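Local coordinates for Serine/threonine-protein acetyltransferase HopZ1a (Pseudomonas syringae pv. syringae, PDB 5KLP) that transfers acetyl groups from acetyl-CoA to serine and threonine residues of host proteins and to itself, and acetylates host tubulin, with inositol hexakisphosphate as cofactor, at residues A[122-127]-A[188-193]; A[143-148]-A[181-186]. The protein carries 10 engineered substitutions. All coordinates share one frame; numbering follows the deposited sequence.

Interactions 1 and 2 lie with their centres about 9 Å apart around one catalytic centre, and both fall within the YopJ acetyltransferase family region (peptidase clan CA). In chain order the segments are 122-127, 143-148, 181-186 and 188-193, so interaction 2 is nested within the loop closed by interaction 1. Neighbouring strands 125-130, 138-143 and 175-179 of the mixed sheet supply the scaffold, and helix 189-202 packs against it. The active-site residues are thereby divided: H123 and C189 belong to interaction 1, E143 to interaction 2. Direct contacts join the two, including H123 CD2 to S186 OG at 3.2 Å and Y192 CE2 to A183 CB at 3.5 Å.

Interaction 1: A[122-127]-A[188-193]; sequences KHHVMA and DCVMYS
C189 meets the backbone of H123 and H124 where the nucleophile-bearing helix of a clan CA, papain-like core packs against the start of a central strand. Walking along the helix, C189 comes first, directly after the N-cap position held by D188, whose carboxylate forms salt bridges with R329 and R51. C189 CB rests 3.8 Å from H124 N. The active-site pair C189 and H123 is not in bonding distance: C189 SG lies 6.8 Å from H123 ND1, and that nitrogen bonds L121 O.

V190 supplies a CH-pi contact to H124. With CG1 anti to the backbone N (chi1 178°), the other methyl is placed over one ring face, V190 CG2 standing 3.5 Å from the H124 centroid and 18° off the normal. The two side chains run alongside each other, while K122 CD lies at the ring edge. The contact buries H124 ND1 without a polar partner, whereas H124 NE2 bonds a citrate, probably from the crystallisation liquor, that H123 NE2 also holds.

One turn on, S193 wedges against the strand. S193 OG is 3.4 Å from V125 CA, and M126 CG lies 3.5 Å from S193 O. Two bonds hold the carbonyl of C189 from opposite faces of its plane: S193 N on one, and S193 OG, 2.8 Å from C189 O, on the other.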
loop_
_atom_site.group_PDB
_atom_site.type_symbol
_atom_site.label_atom_id
_atom_site.label_comp_id
_atom_site.label_asym_id
_atom_site.label_seq_id
_atom_site.Cartn_x
_atom_site.Cartn_y
_atom_site.Cartn_z
ATOM N N LYS A 122 8.666 -10.998 0.964
ATOM C CA LYS A 122 8.397 -9.610 0.618
ATOM C C LYS A 122 6.971 -9.490 0.026
ATOM O O LYS A 122 6.008 -9.998 0.617
ATOM C CB LYS A 122 9.464 -9.082 -0.362
ATOM C CG LYS A 122 10.929 -9.250 0.114
ATOM C CD LYS A 122 11.149 -8.667 1.522
ATOM C CE LYS A 122 12.528 -9.027 2.111
ATOM N NZ LYS A 122 12.616 -10.433 2.620
ATOM N N HIS A 123 6.838 -8.867 -1.145
ATOM C CA HIS A 123 5.503 -8.641 -1.737
ATOM C C HIS A 123 4.491 -8.089 -0.726
ATOM O O HIS A 123 3.350 -8.565 -0.633
ATOM C CB HIS A 123 4.941 -9.934 -2.338
ATOM C CG HIS A 123 5.693 -10.401 -3.541
ATOM N ND1 HIS A 123 6.898 -11.066 -3.452
ATOM C CD2 HIS A 123 5.426 -10.271 -4.860
ATOM C CE1 HIS A 123 7.334 -11.340 -4.670
ATOM N NE2 HIS A 123 6.458 -10.871 -5.542
ATOM N N HIS A 124 4.924 -7.089 0.021
ATOM C CA HIS A 124 4.160 -6.548 1.139
ATOM C C HIS A 124 2.778 -6.010 0.791
ATOM O O HIS A 124 2.539 -5.520 -0.311
ATOM C CB HIS A 124 4.971 -5.438 1.800
ATOM C CG HIS A 124 6.203 -5.930 2.489
ATOM N ND1 HIS A 124 7.284 -6.445 1.806
ATOM C CD2 HIS A 124 6.513 -6.014 3.804
ATOM C CE1 HIS A 124 8.216 -6.808 2.670
ATOM N NE2 HIS A 124 7.771 -6.562 3.889
ATOM N N VAL A 125 1.876 -6.090 1.758
ATOM C CA VAL A 125 0.587 -5.424 1.654
ATOM C C VAL A 125 0.340 -4.668 2.943
ATOM O O VAL A 125 1.098 -4.802 3.905
ATOM C CB VAL A 125 -0.562 -6.415 1.402
ATOM C CG1 VAL A 125 -0.338 -7.145 0.073
ATOM C CG2 VAL A 125 -0.671 -7.393 2.571
HETATM N N MSE A 126 -0.713 -3.861 2.945
HETATM C CA MSE A 126 -1.119 -3.090 4.109
HETATM C C MSE A 126 -2.485 -3.562 4.553
HETATM O O MSE A 126 -3.397 -3.676 3.725
HETATM C CB MSE A 126 -1.152 -1.596 3.783
HETATM C CG MSE A 126 -1.267 -0.679 4.994
HETATM SE SE MSE A 126 -3.093 -0.418 5.617
HETATM C CE MSE A 126 -3.839 0.423 3.995
ATOM N N ALA A 127 -2.641 -3.834 5.849
ATOM C CA ALA A 127 -3.969 -4.152 6.365
ATOM C C ALA A 127 -4.446 -3.064 7.309
ATOM O O ALA A 127 -3.728 -2.667 8.230
ATOM C CB ALA A 127 -3.983 -5.509 7.069
ATOM N N ASP A 188 8.839 -2.223 -5.063
ATOM C CA ASP A 188 8.556 -1.061 -4.218
ATOM C C ASP A 188 7.377 -1.267 -3.270
ATOM O O ASP A 188 6.862 -0.307 -2.698
ATOM C CB ASP A 188 8.305 0.181 -5.085
ATOM C CG ASP A 188 9.503 0.550 -5.953
ATOM O OD1 ASP A 188 10.611 0.786 -5.419
ATOM O OD2 ASP A 188 9.342 0.578 -7.189
ATOM N N CYS A 189 6.975 -2.516 -3.069
ATOM C CA CYS A 189 5.730 -2.787 -2.367
ATOM C C CYS A 189 5.750 -2.320 -0.919
ATOM O O CYS A 189 4.714 -1.966 -0.371
ATOM C CB CYS A 189 5.418 -4.285 -2.442
ATOM S SG CYS A 189 4.559 -4.710 -3.993
ATOM N N VAL A 190 6.926 -2.279 -0.305
ATOM C CA VAL A 190 7.004 -1.747 1.037
ATOM C C VAL A 190 6.635 -0.265 1.047
ATOM O O VAL A 190 5.931 0.183 1.942
ATOM C CB VAL A 190 8.394 -1.922 1.651
ATOM C CG1 VAL A 190 8.440 -1.306 3.028
ATOM C CG2 VAL A 190 8.771 -3.405 1.728
HETATM N N MSE A 191 7.121 0.490 0.062
HETATM C CA MSE A 191 6.839 1.921 -0.010
HETATM C C MSE A 191 5.353 2.160 -0.320
HETATM O O MSE A 191 4.742 3.058 0.264
HETATM C CB MSE A 191 7.727 2.603 -1.059
HETATM C CG MSE A 191 9.179 2.804 -0.597
HETATM SE SE MSE A 191 9.253 3.805 1.119
HETATM C CE MSE A 191 9.764 2.312 2.296
ATOM N N TYR A 192 4.767 1.367 -1.221
ATOM C CA TYR A 192 3.327 1.510 -1.490
ATOM C C TYR A 192 2.531 1.196 -0.229
ATOM O O TYR A 192 1.585 1.895 0.111
ATOM C CB TYR A 192 2.853 0.601 -2.633
ATOM C CG TYR A 192 3.142 1.161 -4.007
ATOM C CD1 TYR A 192 2.336 2.143 -4.564
ATOM C CD2 TYR A 192 4.253 0.727 -4.734
ATOM C CE1 TYR A 192 2.617 2.672 -5.828
ATOM C CE2 TYR A 192 4.536 1.242 -5.986
ATOM C CZ TYR A 192 3.714 2.209 -6.528
ATOM O OH TYR A 192 4.006 2.718 -7.775
ATOM N N SER A 193 2.928 0.137 0.469
ATOM C CA SER A 193 2.209 -0.268 1.668
ATOM C C SER A 193 2.306 0.793 2.764
ATOM O O SER A 193 1.326 1.061 3.461
ATOM C CB SER A 193 2.740 -1.619 2.177
ATOM O OG SER A 193 2.489 -2.658 1.236
#

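Interaction 2: A[143-148]-A[181-186]; sequences EPAVIV and QAAATS. Engineered in segment 181-186: A183 (natural residue Gln), A184 (natural residue Lys).
The flat peptide group joining P144 to A145 meets the 181-186 loop through its carbonyl oxygen. A183 N donates to P144 O at 2.9 Å; the bond is nearly straight at the hydrogen (175°), but the donor stands 33° off the carbonyl plane. A183 is an engineered residue (natural Gln), and its CB lies 3.6 Å from the same P144 O. The second flat group, the carboxylate of E143, is held from within its own segment: A145 N donates to E143 OE1 at 2.9 Å, on the lone pair of OE1 that points away from the other oxygen, while E143 OE2 is hydrogen-bonded to H158 and Q154. Three bonds thus fix the rotation of this active-site carboxylate, and one of them comes from the same dipeptide that grips the opposing loop.

The A145 carbonyl is presented to Q181, whereas that of P144 serves A183. The bond from Q181 N to A145 O, 3.1 Å long, is weak because it is bent at the hydrogen, and it is accompanied by a CA-H...O contact from Q181 CA. Farther out, V146 CG1 meets Q181 CG at 4.1 Å, the two side chains crossing at a slant. The extended Q181 chain continues to NE2, which bonds E179; E179 also accepts from I147 N.

Both loops leave the C-terminal ends of adjacent parallel strands, 138-143 and 175-179, which helix 153-167 connects in a beta-alpha-beta crossover. The second loop carries A184 (engineered, natural Lys) and T185 of the CoA site and runs on into helix 189-202. From that helix Y192 and Y196 pack on P144, while I147 and V148 lean on helix 230-238.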
loop_
_atom_site.group_PDB
_atom_site.type_symbol
_atom_site.label_atom_id
_atom_site.label_comp_id
_atom_site.label_asym_id
_atom_site.label_seq_id
_atom_site.Cartn_x
_atom_site.Cartn_y
_atom_site.Cartn_z
ATOM N N GLU A 143 -3.893 -4.403 -1.572
ATOM C CA GLU A 143 -2.886 -5.020 -2.426
ATOM C C GLU A 143 -2.474 -3.999 -3.482
ATOM O O GLU A 143 -3.250 -3.703 -4.384
ATOM C CB GLU A 143 -3.466 -6.282 -3.092
ATOM C CG GLU A 143 -2.621 -6.859 -4.227
ATOM C CD GLU A 143 -1.222 -7.251 -3.767
ATOM O OE1 GLU A 143 -0.266 -6.474 -4.022
ATOM O OE2 GLU A 143 -1.093 -8.343 -3.151
ATOM N N PRO A 144 -1.266 -3.430 -3.361
ATOM C CA PRO A 144 -0.821 -2.405 -4.314
ATOM C C PRO A 144 -0.528 -2.947 -5.708
ATOM O O PRO A 144 -0.487 -2.174 -6.667
ATOM C CB PRO A 144 0.468 -1.868 -3.672
ATOM C CG PRO A 144 0.379 -2.257 -2.250
ATOM C CD PRO A 144 -0.314 -3.588 -2.251
ATOM N N ALA A 145 -0.279 -4.244 -5.827
ATOM C CA ALA A 145 -0.025 -4.816 -7.155
ATOM C C ALA A 145 -1.247 -5.626 -7.594
ATOM O O ALA A 145 -2.313 -5.049 -7.828
ATOM C CB ALA A 145 1.249 -5.667 -7.159
ATOM N N VAL A 146 -1.125 -6.952 -7.670
ATOM C CA VAL A 146 -2.257 -7.778 -8.093
ATOM C C VAL A 146 -2.483 -8.929 -7.123
ATOM O O VAL A 146 -1.541 -9.419 -6.492
ATOM C CB VAL A 146 -2.053 -8.347 -9.513
ATOM C CG1 VAL A 146 -2.079 -7.225 -10.543
ATOM C CG2 VAL A 146 -0.743 -9.145 -9.608
ATOM N N ILE A 147 -3.737 -9.348 -6.991
ATOM C CA ILE A 147 -4.077 -10.435 -6.085
ATOM C C ILE A 147 -3.518 -11.771 -6.565
ATOM O O ILE A 147 -2.970 -12.552 -5.779
ATOM C CB ILE A 147 -5.606 -10.553 -5.901
ATOM C CG1 ILE A 147 -6.119 -9.373 -5.070
ATOM C CG2 ILE A 147 -5.964 -11.873 -5.219
ATOM C CD1 ILE A 147 -7.650 -9.278 -4.999
ATOM N N VAL A 148 -3.627 -12.025 -7.862
ATOM C CA VAL A 148 -3.355 -13.367 -8.364
ATOM C C VAL A 148 -1.882 -13.613 -8.652
ATOM O O VAL A 148 -1.294 -14.543 -8.099
ATOM C CB VAL A 148 -4.186 -13.655 -9.626
ATOM C CG1 VAL A 148 -3.712 -14.932 -10.298
ATOM C CG2 VAL A 148 -5.673 -13.731 -9.252
ATOM N N GLN A 181 -3.537 -2.258 -8.239
ATOM C CA GLN A 181 -2.672 -2.289 -9.444
ATOM C C GLN A 181 -1.874 -1.007 -9.639
ATOM O O GLN A 181 -1.494 -0.666 -10.769
ATOM C CB GLN A 181 -3.498 -2.559 -10.728
ATOM C CG GLN A 181 -4.399 -3.805 -10.640
ATOM C CD GLN A 181 -5.132 -4.111 -11.945
ATOM O OE1 GLN A 181 -4.821 -3.543 -13.004
ATOM N NE2 GLN A 181 -6.108 -5.019 -11.876
ATOM N N ALA A 182 -1.611 -0.281 -8.554
ATOM C CA ALA A 182 -0.835 0.943 -8.688
ATOM C C ALA A 182 0.649 0.619 -8.946
ATOM O O ALA A 182 1.317 1.326 -9.694
ATOM C CB ALA A 182 -0.997 1.828 -7.441
ATOM N N ALA A 183 1.148 -0.454 -8.336
ATOM C CA ALA A 183 2.562 -0.831 -8.458
ATOM C C ALA A 183 2.797 -1.623 -9.734
ATOM O O ALA A 183 2.100 -2.606 -9.993
ATOM C CB ALA A 183 3.008 -1.649 -7.257
ATOM N N ALA A 184 3.797 -1.218 -10.505
ATOM C CA ALA A 184 4.125 -1.891 -11.759
ATOM C C ALA A 184 4.990 -3.124 -11.521
ATOM O O ALA A 184 5.025 -4.035 -12.341
ATOM C CB ALA A 184 4.823 -0.936 -12.700
ATOM N N THR A 185 5.712 -3.130 -10.405
ATOM C CA THR A 185 6.515 -4.284 -10.007
ATOM C C THR A 185 6.296 -4.550 -8.530
ATOM O O THR A 185 5.543 -3.843 -7.871
ATOM C CB THR A 185 8.024 -4.077 -10.265
ATOM O OG1 THR A 185 8.548 -3.119 -9.339
ATOM C CG2 THR A 185 8.267 -3.587 -11.677
ATOM N N SER A 186 6.951 -5.567 -7.995
ATOM C CA SER A 186 6.828 -5.813 -6.567
ATOM C C SER A 186 8.049 -5.288 -5.813
ATOM O O SER A 186 8.160 -5.462 -4.601
ATOM C CB SER A 186 6.601 -7.301 -6.300
ATOM O OG SER A 186 5.267 -7.649 -6.653
#